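Local coordinates for lysozyme (Asticcacaulis excentricus, PDB 6H9D), which probably binds peptidoglycan through a phage-lysozyme-type muramidase fold, co-opted from a phage lysin and detoxified for a role in bacterial cell morphogenesis and stalk synthesis, at residues Asn69-Thr74 and Glu94-Ser99; Phe59-Ile64 and Ala83-Cys88; Val11-Ser16 and Ala140-Leu145; Trp32-Gly35 and Ser41-Glu44; Thr111-Ala116 and Ser144-Pro149. All blocks are in the same frame, centred on the assembly; numbering follows the deposited sequence.

Contact 1 (Asn69-Thr74 and Glu94-Ser99); sequences NNLVHT and EAFGQS
Leu71 lays its CD1 methyl across the junction of Phe96 and Gly97, overlapping the CD2 side of the phenyl ring and the bare backbone beside it. CD1 stands 3.8 Å from Phe96 CD2, meeting the ring obliquely, and equally 3.8 Å from Gly97 CA. At Gly97 the methyl rests on the CA itself, where the two backbones come nearest. Phe96 carries its CG anti to the backbone N (chi1 -180°), which brings CD2 beside the leucine, and the two side chains pass one another, running opposite ways. The contact is small and wholly apolar, with no hydrogen bond across it.

The end of helix 93-97 is tied off by Ser99. Its OG donates to Phe96 O at 2.7 Å, in the carbonyl plane and on a lone pair, while Ser99 N reaches the same oxygen at 3.0 Å, so two donors grip one carbonyl. Ser99 is also the N-cap of helix 100-106, its OG meeting Leu102 N. The other segment marks the end of helix 50-71, and Asn106 holds Leu71 O and His73 N. Leu102 touches Leu71, and Phe96 continues onto Phe87, Cys88 and Ile91 of helix 78-91.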
# COMPACT_ATOMS: atom_id res chain seq x y z
N ASN A 69 0.17 9.08 -8.73
CA ASN A 69 -0.07 10.36 -9.43
C ASN A 69 0.54 10.30 -10.83
O ASN A 69 -0.10 10.69 -11.77
CB ASN A 69 0.57 11.50 -8.65
CG ASN A 69 -0.38 12.11 -7.67
OD1 ASN A 69 -1.45 12.56 -8.05
ND2 ASN A 69 -0.01 12.14 -6.41
N ASN A 70 1.74 9.74 -10.93
CA ASN A 70 2.45 9.73 -12.23
C ASN A 70 1.93 8.63 -13.15
O ASN A 70 1.97 8.84 -14.35
CB ASN A 70 3.96 9.56 -12.04
CG ASN A 70 4.60 10.70 -11.28
OD1 ASN A 70 4.02 11.75 -11.09
ND2 ASN A 70 5.81 10.47 -10.82
N LEU A 71 1.45 7.51 -12.59
CA LEU A 71 1.06 6.36 -13.42
C LEU A 71 -0.41 6.43 -13.84
O LEU A 71 -0.74 5.83 -14.85
CB LEU A 71 1.35 5.09 -12.64
CG LEU A 71 2.83 4.77 -12.49
CD1 LEU A 71 3.01 3.50 -11.71
CD2 LEU A 71 3.48 4.67 -13.85
N VAL A 72 -1.23 7.14 -13.08
CA VAL A 72 -2.68 7.24 -13.41
C VAL A 72 -2.93 8.51 -14.22
O VAL A 72 -2.64 9.57 -13.73
CB VAL A 72 -3.56 7.14 -12.15
CG1 VAL A 72 -5.02 7.34 -12.50
CG2 VAL A 72 -3.37 5.81 -11.45
N HIS A 73 -3.48 8.35 -15.42
CA HIS A 73 -3.78 9.48 -16.33
C HIS A 73 -5.25 9.89 -16.27
O HIS A 73 -5.57 10.94 -16.80
CB HIS A 73 -3.40 9.10 -17.76
CG HIS A 73 -2.05 8.49 -17.84
ND1 HIS A 73 -0.94 9.14 -17.41
CD2 HIS A 73 -1.65 7.28 -18.26
CE1 HIS A 73 0.10 8.37 -17.57
NE2 HIS A 73 -0.31 7.22 -18.09
N THR A 74 -6.11 9.06 -15.69
CA THR A 74 -7.53 9.47 -15.62
C THR A 74 -7.75 10.23 -14.32
O THR A 74 -6.95 10.06 -13.40
CB THR A 74 -8.47 8.26 -15.67
OG1 THR A 74 -8.29 7.54 -14.46
CG2 THR A 74 -8.21 7.35 -16.84
N GLU A 94 6.70 -1.20 -9.00
CA GLU A 94 7.05 -1.89 -10.23
C GLU A 94 5.85 -2.74 -10.70
O GLU A 94 5.40 -2.65 -11.83
CB GLU A 94 8.28 -2.77 -10.04
CG GLU A 94 8.63 -3.58 -11.28
CD GLU A 94 9.88 -4.43 -11.17
OE1 GLU A 94 10.75 -4.11 -10.34
OE2 GLU A 94 9.99 -5.42 -11.92
N ALA A 95 5.37 -3.61 -9.81
CA ALA A 95 4.24 -4.48 -10.14
C ALA A 95 3.01 -3.63 -10.48
O ALA A 95 2.22 -3.98 -11.38
CB ALA A 95 4.00 -5.41 -8.98
N PHE A 96 2.82 -2.52 -9.76
CA PHE A 96 1.65 -1.67 -9.98
C PHE A 96 1.69 -1.11 -11.40
O PHE A 96 0.70 -1.15 -12.12
CB PHE A 96 1.58 -0.53 -8.98
CG PHE A 96 0.38 0.37 -9.16
CD1 PHE A 96 -0.90 -0.11 -8.96
CD2 PHE A 96 0.54 1.70 -9.49
CE1 PHE A 96 -2.00 0.71 -9.15
CE2 PHE A 96 -0.55 2.53 -9.65
CZ PHE A 96 -1.83 2.03 -9.49
N GLY A 97 2.86 -0.58 -11.78
CA GLY A 97 3.11 -0.06 -13.13
C GLY A 97 2.69 -1.02 -14.23
O GLY A 97 2.24 -0.58 -15.28
N GLN A 98 2.83 -2.33 -14.01
CA GLN A 98 2.59 -3.33 -15.03
C GLN A 98 1.23 -4.00 -14.86
O GLN A 98 0.95 -4.94 -15.59
CB GLN A 98 3.67 -4.42 -14.98
CG GLN A 98 5.09 -3.90 -15.20
CD GLN A 98 5.18 -2.95 -16.37
OE1 GLN A 98 5.64 -1.82 -16.24
NE2 GLN A 98 4.73 -3.41 -17.53
N SER A 99 0.41 -3.54 -13.90
CA SER A 99 -0.76 -4.32 -13.43
C SER A 99 -1.99 -4.12 -14.32
O SER A 99 -2.21 -3.05 -14.90
CB SER A 99 -1.11 -4.00 -11.99
OG SER A 99 -1.56 -2.65 -11.87

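Contact 2 (Phe59-Ile64 and Ala83-Cys88); sequences FDLLPI and ALVSFC
Ile64 points its CB toward helix 78-91 and does most of the touching through one methyl, CG2. This branch lies anti to the backbone N, while CG1, at chi1 -46°, stands beside that nitrogen; the short branch is therefore the one presented to the neighbouring helix. CG2 settles between Val85 and Cys88, one turn apart on the same helix face. It comes within 3.4 Å of Val85 O, a methyl against a main-chain carbonyl, and 3.8 Å from Val85 CG1. On the Cys88 side it lies 3.7 Å from CB, with SG at 3.8 Å, so the cysteine meets it with both its side-chain atoms.

Val85 does not face the partner helix squarely, yet its CG1 is turned to Ile64 and also takes a looser contact from Leu61 CD2 at 4.3 Å. No hydrogen bond spans the interface. The short helix segments run at 103° to each other, with axes 9.9 Å apart at closest approach, so they meet over one short stretch of each helix. Helix segment 59-64 is kinked at Pro63 and Ile64, whose nitrogens have no bond to the turn before; Pro63 has no N-H to give.

All four touching residues are buried. Ile14 of helix 8-16 packs on Leu61 and Val85, Ile93 of helix 93-97 touches Ile64 and Cys88, and on another face of helix 78-91 Phe87 meets Trp120 edge-to-face.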
# COMPACT_ATOMS: atom_id res chain seq x y z
N PHE A 59 6.34 9.10 5.44
CA PHE A 59 7.59 9.18 4.64
C PHE A 59 7.65 8.03 3.63
O PHE A 59 7.92 8.22 2.48
CB PHE A 59 8.84 9.12 5.50
CG PHE A 59 9.08 10.30 6.41
CD1 PHE A 59 8.50 11.54 6.15
CD2 PHE A 59 9.91 10.17 7.51
CE1 PHE A 59 8.72 12.61 7.00
CE2 PHE A 59 10.14 11.25 8.35
CZ PHE A 59 9.57 12.47 8.08
N ASP A 60 7.36 6.81 4.10
CA ASP A 60 7.45 5.61 3.27
C ASP A 60 6.41 5.70 2.14
O ASP A 60 6.56 5.09 1.09
CB ASP A 60 7.31 4.36 4.14
CG ASP A 60 8.52 4.11 5.03
OD1 ASP A 60 9.63 4.50 4.63
OD2 ASP A 60 8.35 3.55 6.14
N LEU A 61 5.30 6.41 2.36
CA LEU A 61 4.23 6.49 1.36
C LEU A 61 4.51 7.56 0.29
O LEU A 61 3.90 7.51 -0.75
CB LEU A 61 2.90 6.77 2.06
CG LEU A 61 2.34 5.62 2.88
CD1 LEU A 61 1.10 6.05 3.64
CD2 LEU A 61 2.06 4.43 1.98
N LEU A 62 5.44 8.50 0.54
CA LEU A 62 5.71 9.61 -0.38
C LEU A 62 5.96 9.09 -1.79
O LEU A 62 5.34 9.60 -2.72
CB LEU A 62 6.90 10.45 0.10
CG LEU A 62 6.63 11.37 1.29
CD1 LEU A 62 7.92 12.03 1.76
CD2 LEU A 62 5.59 12.43 0.94
N PRO A 63 6.88 8.13 -2.04
CA PRO A 63 7.11 7.63 -3.39
C PRO A 63 5.92 6.86 -3.98
O PRO A 63 5.77 6.82 -5.21
CB PRO A 63 8.33 6.73 -3.28
CG PRO A 63 8.44 6.40 -1.81
CD PRO A 63 7.81 7.55 -1.07
N ILE A 64 5.08 6.28 -3.13
CA ILE A 64 3.84 5.64 -3.62
C ILE A 64 2.88 6.71 -4.13
O ILE A 64 2.26 6.51 -5.19
CB ILE A 64 3.17 4.78 -2.53
CG1 ILE A 64 4.17 3.87 -1.78
CG2 ILE A 64 2.03 3.99 -3.17
CD1 ILE A 64 4.91 2.91 -2.68
N ALA A 83 -7.22 4.25 -1.98
CA ALA A 83 -7.21 2.77 -2.18
C ALA A 83 -6.06 2.35 -3.11
O ALA A 83 -5.43 1.31 -2.87
CB ALA A 83 -8.53 2.29 -2.73
N LEU A 84 -5.82 3.12 -4.18
CA LEU A 84 -4.72 2.78 -5.11
C LEU A 84 -3.35 2.93 -4.41
O LEU A 84 -2.47 2.13 -4.67
CB LEU A 84 -4.79 3.63 -6.37
CG LEU A 84 -5.91 3.25 -7.34
CD1 LEU A 84 -5.93 4.18 -8.53
CD2 LEU A 84 -5.81 1.80 -7.81
N VAL A 85 -3.19 3.93 -3.54
CA VAL A 85 -1.94 4.09 -2.80
C VAL A 85 -1.71 2.89 -1.87
O VAL A 85 -0.61 2.36 -1.80
CB VAL A 85 -1.93 5.41 -2.01
CG1 VAL A 85 -0.77 5.45 -1.04
CG2 VAL A 85 -1.87 6.61 -2.94
N SER A 86 -2.77 2.43 -1.21
CA SER A 86 -2.71 1.29 -0.33
C SER A 86 -2.28 0.06 -1.13
O SER A 86 -1.38 -0.69 -0.73
CB SER A 86 -4.03 1.05 0.39
OG SER A 86 -3.95 -0.10 1.23
N PHE A 87 -2.90 -0.08 -2.30
CA PHE A 87 -2.71 -1.22 -3.16
C PHE A 87 -1.27 -1.21 -3.71
O PHE A 87 -0.54 -2.18 -3.59
CB PHE A 87 -3.75 -1.21 -4.27
CG PHE A 87 -3.59 -2.32 -5.28
CD1 PHE A 87 -3.93 -3.62 -4.95
CD2 PHE A 87 -3.09 -2.06 -6.54
CE1 PHE A 87 -3.77 -4.64 -5.88
CE2 PHE A 87 -2.94 -3.08 -7.47
CZ PHE A 87 -3.28 -4.37 -7.13
N CYS A 88 -0.87 -0.06 -4.24
CA CYS A 88 0.46 0.15 -4.80
C CYS A 88 1.55 -0.02 -3.73
O CYS A 88 2.55 -0.64 -4.00
CB CYS A 88 0.56 1.50 -5.47
SG CYS A 88 2.19 1.71 -6.25

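Contact 3 (Val11-Ser16 and Ala140-Leu145); sequences VELIKS and ASEKSL
Two nearly antiparallel helices of the helical lobe, 8-16 from the start of the chain and 133-146 from its end, face each other here, and Leu13 bridges them with its two methyls. CD1 reaches Ser141 CB at 4.0 Å, and CD2 meets Leu145 CD2 at 3.8 Å, one turn further along. Leu13 holds CG anti to the backbone N (chi1 176°), extending the side chain toward the other helix; Leu145 adopts the same first torsion, and the leucines overlap flank to flank, heading in contrary senses. Glu142 adds only its aliphatic part, CG lying 4.4 Å from Leu13 CD2.

The segment axes stay 11.3 Å apart at an angle of 168°, a wide spacing spanned by side chains alone without a hydrogen bond. The carboxylate of the buried Glu142 is engaged by polar partners: OE1 pairs with Arg139, while OE2 takes Arg138 and Ser86 OG. These partners probably stabilise its negative charge. On the side of helix 8-16 that faces helix 50-71, Lys15 NZ forms a salt bridge with Glu12 OE2 at 3.5 Å and a second with Asp54 of that helix.

The arrangement is plain antiparallel helix pairing, here joining the two ends of the phage-lysozyme fold.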
# COMPACT_ATOMS: atom_id res chain seq x y z
N VAL A 11 -4.31 6.83 5.13
CA VAL A 11 -3.22 6.44 6.00
C VAL A 11 -3.71 5.42 7.03
O VAL A 11 -3.06 4.42 7.26
CB VAL A 11 -2.56 7.67 6.67
CG1 VAL A 11 -1.56 7.24 7.71
CG2 VAL A 11 -1.92 8.57 5.61
N GLU A 12 -4.88 5.66 7.63
CA GLU A 12 -5.40 4.75 8.68
C GLU A 12 -5.68 3.36 8.08
O GLU A 12 -5.42 2.34 8.70
CB GLU A 12 -6.68 5.30 9.33
CG GLU A 12 -6.49 6.59 10.11
CD GLU A 12 -5.29 6.64 11.04
OE1 GLU A 12 -5.10 5.67 11.81
OE2 GLU A 12 -4.57 7.66 11.00
N LEU A 13 -6.23 3.31 6.86
CA LEU A 13 -6.45 2.04 6.19
C LEU A 13 -5.13 1.26 6.08
O LEU A 13 -5.02 0.09 6.43
CB LEU A 13 -7.04 2.29 4.80
CG LEU A 13 -7.22 1.02 3.96
CD1 LEU A 13 -8.29 0.15 4.59
CD2 LEU A 13 -7.55 1.31 2.51
N ILE A 14 -4.09 1.94 5.60
CA ILE A 14 -2.80 1.32 5.37
C ILE A 14 -2.23 0.81 6.69
O ILE A 14 -1.74 -0.33 6.78
CB ILE A 14 -1.88 2.29 4.62
CG1 ILE A 14 -2.37 2.44 3.18
CG2 ILE A 14 -0.42 1.86 4.70
CD1 ILE A 14 -1.62 3.45 2.35
N LYS A 15 -2.33 1.64 7.72
CA LYS A 15 -1.82 1.31 9.04
C LYS A 15 -2.55 0.08 9.60
O LYS A 15 -1.99 -0.67 10.39
CB LYS A 15 -2.00 2.54 9.92
CG LYS A 15 -1.33 2.52 11.27
CD LYS A 15 -1.72 3.74 12.09
CE LYS A 15 -1.30 5.02 11.41
NZ LYS A 15 -1.59 6.21 12.25
N SER A 16 -3.81 -0.11 9.22
CA SER A 16 -4.67 -1.14 9.79
C SER A 16 -4.15 -2.52 9.38
O SER A 16 -4.44 -3.49 10.05
CB SER A 16 -6.12 -0.95 9.38
OG SER A 16 -6.30 -1.25 8.00
N ALA A 140 -10.46 -6.78 0.03
CA ALA A 140 -11.88 -6.44 0.29
C ALA A 140 -11.97 -5.00 0.80
O ALA A 140 -12.76 -4.21 0.28
CB ALA A 140 -12.47 -7.43 1.23
N SER A 141 -11.12 -4.64 1.76
CA SER A 141 -11.06 -3.27 2.32
C SER A 141 -10.65 -2.25 1.25
O SER A 141 -11.23 -1.16 1.16
CB SER A 141 -10.14 -3.18 3.51
OG SER A 141 -10.56 -4.03 4.54
N GLU A 142 -9.64 -2.58 0.43
CA GLU A 142 -9.17 -1.63 -0.61
C GLU A 142 -10.28 -1.42 -1.66
O GLU A 142 -10.56 -0.30 -2.10
CB GLU A 142 -7.87 -2.14 -1.22
CG GLU A 142 -6.68 -1.94 -0.29
CD GLU A 142 -5.40 -2.66 -0.66
OE1 GLU A 142 -5.48 -3.61 -1.44
OE2 GLU A 142 -4.33 -2.31 -0.12
N LYS A 143 -10.90 -2.52 -2.08
CA LYS A 143 -11.93 -2.46 -3.09
C LYS A 143 -13.14 -1.67 -2.57
O LYS A 143 -13.70 -0.86 -3.31
CB LYS A 143 -12.35 -3.87 -3.51
CG LYS A 143 -11.31 -4.63 -4.31
CD LYS A 143 -11.58 -6.12 -4.42
CE LYS A 143 -12.81 -6.43 -5.24
NZ LYS A 143 -13.04 -7.89 -5.29
N SER A 144 -13.51 -1.90 -1.31
CA SER A 144 -14.63 -1.15 -0.68
C SER A 144 -14.38 0.35 -0.76
O SER A 144 -15.23 1.08 -1.27
CB SER A 144 -14.88 -1.56 0.75
OG SER A 144 -15.51 -2.83 0.79
N LEU A 145 -13.20 0.78 -0.31
CA LEU A 145 -12.88 2.21 -0.34
C LEU A 145 -12.86 2.70 -1.79
O LEU A 145 -13.43 3.76 -2.10
CB LEU A 145 -11.52 2.44 0.33
CG LEU A 145 -11.04 3.90 0.37
CD1 LEU A 145 -12.04 4.77 1.13
CD2 LEU A 145 -9.67 4.02 1.00

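Contact 4 (Trp32-Gly35 and Ser41-Glu44); sequences WMIG and SARE
Trp32, on a strand of the small antiparallel beta hairpin of this lysozyme fold, receives Glu44 over one face of its indole. Glu44 CA lies 3.7 Å from the centroid of the six-membered ring and only 15° off its normal, a CH-pi contact. The glutamate then runs alongside the ring, its CB 3.5 Å from Trp32 CE2 and its CG 3.6 Å from Trp32 CZ2. An extended chain, with CG anti to the backbone N, keeps it over the indole, and the carboxylate plane is turned 24° from the ring. The carbonyl carbon of Arg43 covers the same face nearer the rim.

Further in, the methyl of Ala42 points at the strand, 3.4 Å from Trp32 O and 3.7 Å from Ile34 CG2. Ile34 continues the apolar patch onto Ala46 and Val48 of the loop and Leu56 of helix 50-71, while Ala24 and Gln26 of strand 24-26 touch Trp32.

No direct hydrogen bond joins the two segments; one water accepts from Trp32 N and donates to Ala42 O. The same carbonyl is approached by Arg43, whose own backbone lies next in the chain: NH1 donates to Ala42 O at 2.8 Å from above the carbonyl plane, with an N-H...O angle of 146°.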
# COMPACT_ATOMS: atom_id res chain seq x y z
N TRP A 32 17.74 -2.15 10.44
CA TRP A 32 16.78 -2.06 11.52
C TRP A 32 15.41 -1.66 10.98
O TRP A 32 15.31 -0.95 9.98
CB TRP A 32 17.31 -1.12 12.59
CG TRP A 32 18.55 -1.67 13.23
CD1 TRP A 32 19.82 -1.62 12.74
CD2 TRP A 32 18.63 -2.43 14.45
NE1 TRP A 32 20.68 -2.28 13.57
CE2 TRP A 32 19.98 -2.78 14.64
CE3 TRP A 32 17.69 -2.84 15.40
CZ2 TRP A 32 20.41 -3.52 15.74
CZ3 TRP A 32 18.11 -3.56 16.50
CH2 TRP A 32 19.46 -3.91 16.65
N MET A 33 14.36 -2.14 11.65
CA MET A 33 12.99 -1.87 11.30
C MET A 33 12.28 -1.31 12.54
O MET A 33 12.56 -1.72 13.65
CB MET A 33 12.28 -3.14 10.82
CG MET A 33 10.98 -2.88 10.06
SD MET A 33 10.26 -4.32 9.16
CE MET A 33 11.13 -4.29 7.59
N ILE A 34 11.35 -0.37 12.32
CA ILE A 34 10.60 0.22 13.41
C ILE A 34 9.25 0.71 12.88
O ILE A 34 9.05 0.85 11.67
CB ILE A 34 11.42 1.35 14.07
CG1 ILE A 34 10.96 1.62 15.50
CG2 ILE A 34 11.40 2.62 13.21
CD1 ILE A 34 11.90 2.52 16.30
N GLY A 35 8.33 0.99 13.80
CA GLY A 35 7.07 1.61 13.44
C GLY A 35 6.24 0.63 12.63
O GLY A 35 6.09 -0.53 13.04
N SER A 41 15.36 5.28 8.01
CA SER A 41 16.01 6.04 9.10
C SER A 41 15.95 5.26 10.43
O SER A 41 16.26 5.84 11.45
CB SER A 41 15.42 7.41 9.24
OG SER A 41 14.12 7.34 9.76
N ALA A 42 15.53 4.00 10.39
CA ALA A 42 15.48 3.17 11.62
C ALA A 42 16.90 2.73 11.97
O ALA A 42 17.60 2.25 11.10
CB ALA A 42 14.56 2.00 11.46
N ARG A 43 17.28 2.91 13.22
CA ARG A 43 18.63 2.59 13.70
C ARG A 43 18.56 1.77 15.00
O ARG A 43 17.53 1.71 15.65
CB ARG A 43 19.42 3.88 13.97
CG ARG A 43 19.57 4.77 12.74
CD ARG A 43 20.34 4.18 11.57
NE ARG A 43 20.29 5.08 10.41
CZ ARG A 43 19.63 4.85 9.27
NH1 ARG A 43 18.87 3.78 9.14
NH2 ARG A 43 19.76 5.70 8.26
N GLU A 44 19.69 1.17 15.37
CA GLU A 44 19.75 0.36 16.57
C GLU A 44 19.30 1.23 17.75
O GLU A 44 19.76 2.34 17.91
CB GLU A 44 21.16 -0.21 16.73
CG GLU A 44 21.37 -0.99 18.04
CD GLU A 44 22.75 -1.60 18.23
OE1 GLU A 44 23.71 -1.06 17.69
OE2 GLU A 44 22.84 -2.63 18.92
O HOH W 1 18.45 0.38 9.24

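Contact 5 (Thr111-Ala116 and Ser144-Pro149); sequences TEAAQA and SLFLTP
Phe146 and Leu147, at the C-terminal end of helix 133-146, close over the methyls of Ala113 and Ala114 on helix 110-116. The inner part is built from Phe146. Its CG lies anti to the backbone N (chi1 -178°), which carries the ring toward the alanines, and both methyls approach it obliquely: Ala113 CB is 4.1 Å from CZ, and Ala114 CB is 4.1 Å from CD2. Small alanine side chains let the ring come close to the helix backbone, with Phe146 CE2 4.2 Å from Ala114 N. All three residues are buried, and the ring also packs on Val110 and on Ala83 and Leu84 of helix 78-91.

On the solvent side the partner is Leu147, exposed but no farther from the alanine. This side chain places CD1 3.8 Å from Ala114 CB, with CG and CD2 slightly farther from the same methyl, so the branched end of the leucine rests on this one methyl. Leu147 is also where the chain leaves helical geometry. Just beyond it, Thr148 is bonded back to the last turn: its N bonds to Leu145 O at 2.9 Å, and its OG1 donates to Ser144 O at 2.7 Å from above the carbonyl plane. Thr148 O is also hydrogen-bonded to Asn79 of helix 78-91.

Across the two segments there is no hydrogen bond or ion pair. The adhesion therefore probably rests on dispersion and on keeping water from Phe146, while the polar bonds nearby shape the helix end and tie the tail to Asn79.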
# COMPACT_ATOMS: atom_id res chain seq x y z
N THR A 111 -14.92 -0.52 -12.23
CA THR A 111 -15.39 -1.78 -11.69
C THR A 111 -14.40 -2.91 -11.99
O THR A 111 -14.13 -3.77 -11.14
CB THR A 111 -16.79 -2.15 -12.20
OG1 THR A 111 -17.70 -1.13 -11.79
CG2 THR A 111 -17.28 -3.45 -11.59
N GLU A 112 -13.86 -2.90 -13.22
CA GLU A 112 -12.93 -3.94 -13.65
C GLU A 112 -11.60 -3.79 -12.90
O GLU A 112 -10.93 -4.77 -12.60
CB GLU A 112 -12.72 -3.86 -15.17
CG GLU A 112 -13.90 -4.35 -15.99
CD GLU A 112 -15.16 -3.50 -16.00
OE1 GLU A 112 -15.09 -2.25 -15.74
OE2 GLU A 112 -16.23 -4.10 -16.22
N ALA A 113 -11.22 -2.54 -12.63
CA ALA A 113 -10.01 -2.26 -11.84
C ALA A 113 -10.15 -2.92 -10.46
O ALA A 113 -9.25 -3.64 -10.00
CB ALA A 113 -9.79 -0.78 -11.72
N ALA A 114 -11.30 -2.71 -9.82
CA ALA A 114 -11.53 -3.30 -8.51
C ALA A 114 -11.42 -4.83 -8.61
O ALA A 114 -10.79 -5.47 -7.80
CB ALA A 114 -12.87 -2.87 -7.97
N GLN A 115 -12.06 -5.42 -9.63
CA GLN A 115 -12.03 -6.88 -9.80
C GLN A 115 -10.60 -7.36 -10.02
O GLN A 115 -10.24 -8.44 -9.59
CB GLN A 115 -12.87 -7.34 -10.99
CG GLN A 115 -14.36 -7.11 -10.84
CD GLN A 115 -15.08 -7.46 -12.11
OE1 GLN A 115 -15.15 -6.67 -13.06
NE2 GLN A 115 -15.60 -8.68 -12.16
N ALA A 116 -9.81 -6.58 -10.75
CA ALA A 116 -8.42 -6.95 -11.06
C ALA A 116 -7.61 -7.11 -9.77
O ALA A 116 -6.64 -7.85 -9.73
CB ALA A 116 -7.81 -5.93 -11.98
N SER A 144 -13.51 -1.90 -1.31
CA SER A 144 -14.63 -1.15 -0.68
C SER A 144 -14.38 0.35 -0.76
O SER A 144 -15.23 1.08 -1.27
CB SER A 144 -14.88 -1.56 0.75
OG SER A 144 -15.51 -2.83 0.79
N LEU A 145 -13.20 0.78 -0.31
CA LEU A 145 -12.88 2.21 -0.34
C LEU A 145 -12.86 2.70 -1.79
O LEU A 145 -13.43 3.76 -2.10
CB LEU A 145 -11.52 2.44 0.33
CG LEU A 145 -11.04 3.90 0.37
CD1 LEU A 145 -12.04 4.77 1.13
CD2 LEU A 145 -9.67 4.02 1.00
N PHE A 146 -12.16 1.96 -2.65
CA PHE A 146 -11.96 2.32 -4.04
C PHE A 146 -13.31 2.66 -4.71
O PHE A 146 -13.38 3.58 -5.52
CB PHE A 146 -11.29 1.19 -4.82
CG PHE A 146 -11.01 1.51 -6.27
CD1 PHE A 146 -9.92 2.31 -6.63
CD2 PHE A 146 -11.81 1.01 -7.27
CE1 PHE A 146 -9.66 2.60 -7.96
CE2 PHE A 146 -11.54 1.28 -8.60
CZ PHE A 146 -10.48 2.10 -8.95
N LEU A 147 -14.35 1.87 -4.38
CA LEU A 147 -15.65 1.97 -5.01
C LEU A 147 -16.63 2.83 -4.19
O LEU A 147 -17.78 2.85 -4.49
CB LEU A 147 -16.20 0.55 -5.19
CG LEU A 147 -15.45 -0.34 -6.17
CD1 LEU A 147 -15.97 -1.76 -6.14
CD2 LEU A 147 -15.51 0.22 -7.57
N THR A 148 -16.17 3.53 -3.15
CA THR A 148 -17.03 4.48 -2.41
C THR A 148 -16.89 5.87 -3.05
O THR A 148 -15.79 6.41 -3.15
CB THR A 148 -16.65 4.54 -0.93
OG1 THR A 148 -16.67 3.21 -0.40
CG2 THR A 148 -17.55 5.45 -0.12
N PRO A 149 -17.99 6.49 -3.53
CA PRO A 149 -17.92 7.83 -4.12
C PRO A 149 -17.21 8.90 -3.28
O PRO A 149 -17.43 8.93 -2.06
CB PRO A 149 -19.41 8.21 -4.25
CG PRO A 149 -20.13 6.88 -4.44
CD PRO A 149 -19.35 5.90 -3.59

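Four of the contacts gather in the helical lobe, whereas contact 4 lies apart in the hairpin region, its centre 34 Å from that of contact 5 and on the opposite side of the chain's centre. Contacts 1 and 2 share helix 50-71, cross along the chain and touch through Phe96 and Cys88. Contact 2 also meets contact 3, where Ser86 probably hydrogen-bonds Glu142, and contact 5 through Ala83 and Phe146. Contacts 3 and 5 share helix 133-146. Contact 3 brings together the chain's two ends, with contacts 4, 2 and 1 formed by the sequence between. Helix 78-91 thus runs through the middle of a continuous helical core, to which helix 50-71 connects the hairpin region.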